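Local coordinates for metallo-beta-lactamase (Serratia marcescens, PDB 3VPE), which probably hydrolyses the beta-lactam ring of antibiotics with a pair of zinc ions, as a subclass B3 metallo-beta-lactamase, at residues Thr71-Asp76 against Ala96-Thr101. Numbering follows the deposited sequence.
Sequences THSHED and AANVDT. With ZN (zinc ion), chain B; ZN (zinc ion), chain C.
The hydroxyl of Ser73 sits over one face of the Asn98 amide, with OG almost straight above CG at 3.1 Å. From above the plane it meets neither OD1 nor ND2 at a hydrogen-bonding angle, although OG is 3.3 Å from Asn98 ND2. Asparagine suits a buried place that needs both a donor and an acceptor: OD1 accepts from the backbone N of Gly153 and ND2 bonds to Thr151 OG1, tying helix 96-104 to the chain just after the zinc ligand His150. The His72 ring has His74 CG and the water that bridges the two zinc ions at its edge, in plane.

Beside the hydroxyl, toward Thr101, the contact becomes apolar. Thr101 holds CG2 anti to its backbone N (OG1 at chi1 -60°), which brings this methyl to 3.6 Å from Ser73 CB. A small serine fits between the helix and the metal site, centring an inverse gamma turn with a weak His74 N to His72 O bond. On either side of Ser73, His72, through NE2, and His74, through ND1 at 2.1 Å, bind the same zinc. Asp174 hydrogen-bonds His72 ND1 and Asp111 hydrogen-bonds His74 NE2, fixing the rotation of each ring. Asp76 OD2 binds the second zinc at 2.1 Å, and its OD1 accepts from the bridging water at 2.7 Å. Together with His77 this is the HxHxDH motif of the metallo-beta-lactamase superfamily, its dinuclear site completed by His150 and His215.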
loop_
_atom_site.group_PDB
_atom_site.type_symbol
_atom_site.label_atom_id
_atom_site.label_comp_id
_atom_site.label_asym_id
_atom_site.label_seq_id
_atom_site.Cartn_x
_atom_site.Cartn_y
_atom_site.Cartn_z
ATOM N N THR A 71 -4.256 -0.122 -1.136
ATOM C CA THR A 71 -3.664 1.096 -1.725
ATOM C C THR A 71 -4.222 1.314 -3.128
ATOM O O THR A 71 -4.900 2.307 -3.382
ATOM C CB THR A 71 -2.123 1.026 -1.804
ATOM O OG1 THR A 71 -1.725 -0.194 -2.442
ATOM C CG2 THR A 71 -1.505 1.142 -0.370
ATOM N N HIS A 72 -3.957 0.386 -4.051
ATOM C CA HIS A 72 -4.546 0.521 -5.372
ATOM C C HIS A 72 -4.736 -0.834 -6.021
ATOM O O HIS A 72 -4.104 -1.843 -5.642
ATOM C CB HIS A 72 -3.756 1.508 -6.261
ATOM C CG HIS A 72 -2.414 0.996 -6.715
ATOM N ND1 HIS A 72 -1.279 1.246 -6.047
ATOM C CD2 HIS A 72 -2.053 0.282 -7.853
ATOM C CE1 HIS A 72 -0.236 0.694 -6.704
ATOM N NE2 HIS A 72 -0.708 0.092 -7.810
ATOM N N SER A 73 -5.623 -0.839 -7.015
ATOM C CA SER A 73 -6.146 -2.056 -7.633
ATOM C C SER A 73 -5.329 -2.569 -8.838
ATOM O O SER A 73 -5.881 -2.741 -9.953
ATOM C CB SER A 73 -7.632 -1.802 -7.964
ATOM O OG SER A 73 -7.750 -0.611 -8.713
ATOM N N HIS A 74 -4.025 -2.774 -8.631
ATOM C CA HIS A 74 -3.178 -3.476 -9.606
ATOM C C HIS A 74 -2.857 -4.824 -9.050
ATOM O O HIS A 74 -2.758 -4.962 -7.817
ATOM C CB HIS A 74 -1.905 -2.705 -9.885
ATOM C CG HIS A 74 -2.111 -1.512 -10.763
ATOM N ND1 HIS A 74 -1.235 -0.501 -10.824
ATOM C CD2 HIS A 74 -3.133 -1.205 -11.655
ATOM C CE1 HIS A 74 -1.678 0.413 -11.703
ATOM N NE2 HIS A 74 -2.837 -0.020 -12.209
ATOM N N GLU A 75 -2.663 -5.812 -9.935
ATOM C CA GLU A 75 -2.447 -7.180 -9.511
ATOM C C GLU A 75 -1.308 -7.371 -8.516
ATOM O O GLU A 75 -1.377 -8.303 -7.700
ATOM C CB GLU A 75 -2.249 -8.124 -10.724
ATOM C CG GLU A 75 -1.003 -7.846 -11.562
ATOM C CD GLU A 75 0.194 -8.725 -11.194
ATOM O OE1 GLU A 75 0.090 -9.566 -10.268
ATOM O OE2 GLU A 75 1.248 -8.593 -11.860
ATOM N N ASP A 76 -0.264 -6.549 -8.607
ATOM C CA ASP A 76 0.914 -6.730 -7.735
ATOM C C ASP A 76 0.612 -6.387 -6.267
ATOM O O ASP A 76 1.292 -6.915 -5.366
ATOM C CB ASP A 76 2.199 -6.053 -8.273
ATOM C CG ASP A 76 2.050 -4.571 -8.567
ATOM O OD1 ASP A 76 0.952 -4.143 -9.024
ATOM O OD2 ASP A 76 3.069 -3.854 -8.411
ATOM N N ALA A 96 -13.139 4.900 -3.743
ATOM C CA ALA A 96 -14.366 4.598 -4.495
ATOM C C ALA A 96 -14.091 4.204 -5.948
ATOM O O ALA A 96 -14.696 3.249 -6.455
ATOM C CB ALA A 96 -15.297 5.802 -4.433
ATOM N N ALA A 97 -13.159 4.904 -6.619
ATOM C CA ALA A 97 -12.906 4.634 -8.058
ATOM C C ALA A 97 -12.197 3.311 -8.323
ATOM O O ALA A 97 -12.118 2.862 -9.478
ATOM C CB ALA A 97 -12.138 5.773 -8.736
ATOM N N ASN A 98 -11.650 2.685 -7.266
ATOM C CA ASN A 98 -11.065 1.350 -7.417
ATOM C C ASN A 98 -11.915 0.163 -6.923
ATOM O O ASN A 98 -11.519 -0.990 -7.098
ATOM C CB ASN A 98 -9.699 1.258 -6.734
ATOM C CG ASN A 98 -8.626 2.045 -7.452
ATOM O OD1 ASN A 98 -8.837 2.599 -8.561
ATOM N ND2 ASN A 98 -7.435 2.101 -6.831
ATOM N N VAL A 99 -13.053 0.446 -6.285
ATOM C CA VAL A 99 -13.934 -0.602 -5.767
ATOM C C VAL A 99 -14.355 -1.631 -6.811
ATOM O O VAL A 99 -14.221 -2.834 -6.573
ATOM C CB VAL A 99 -15.161 0.017 -5.071
ATOM C CG1 VAL A 99 -16.236 -1.028 -4.812
ATOM C CG2 VAL A 99 -14.779 0.672 -3.752
ATOM N N ASP A 100 -14.796 -1.181 -7.987
ATOM C CA ASP A 100 -15.244 -2.146 -8.998
ATOM C C ASP A 100 -14.129 -3.070 -9.466
ATOM O O ASP A 100 -14.345 -4.253 -9.693
ATOM C CB ASP A 100 -15.890 -1.405 -10.169
ATOM C CG ASP A 100 -17.247 -0.834 -9.806
ATOM O OD1 ASP A 100 -17.758 -1.084 -8.683
ATOM O OD2 ASP A 100 -17.803 -0.103 -10.653
ATOM N N THR A 101 -12.912 -2.535 -9.593
ATOM C CA THR A 101 -11.780 -3.341 -10.007
ATOM C C THR A 101 -11.492 -4.376 -8.922
ATOM O O THR A 101 -11.166 -5.522 -9.235
ATOM C CB THR A 101 -10.528 -2.479 -10.265
ATOM O OG1 THR A 101 -10.828 -1.530 -11.308
ATOM C CG2 THR A 101 -9.357 -3.350 -10.710
HETATM ZN ZN ZN B . 0.348 -0.147 -9.552
HETATM ZN ZN ZN C . 2.952 -1.786 -7.986
HETATM O O HOH W 1 1.709 -1.570 -9.628
HETATM O O HOH W 2 2.968 0.427 -8.077
#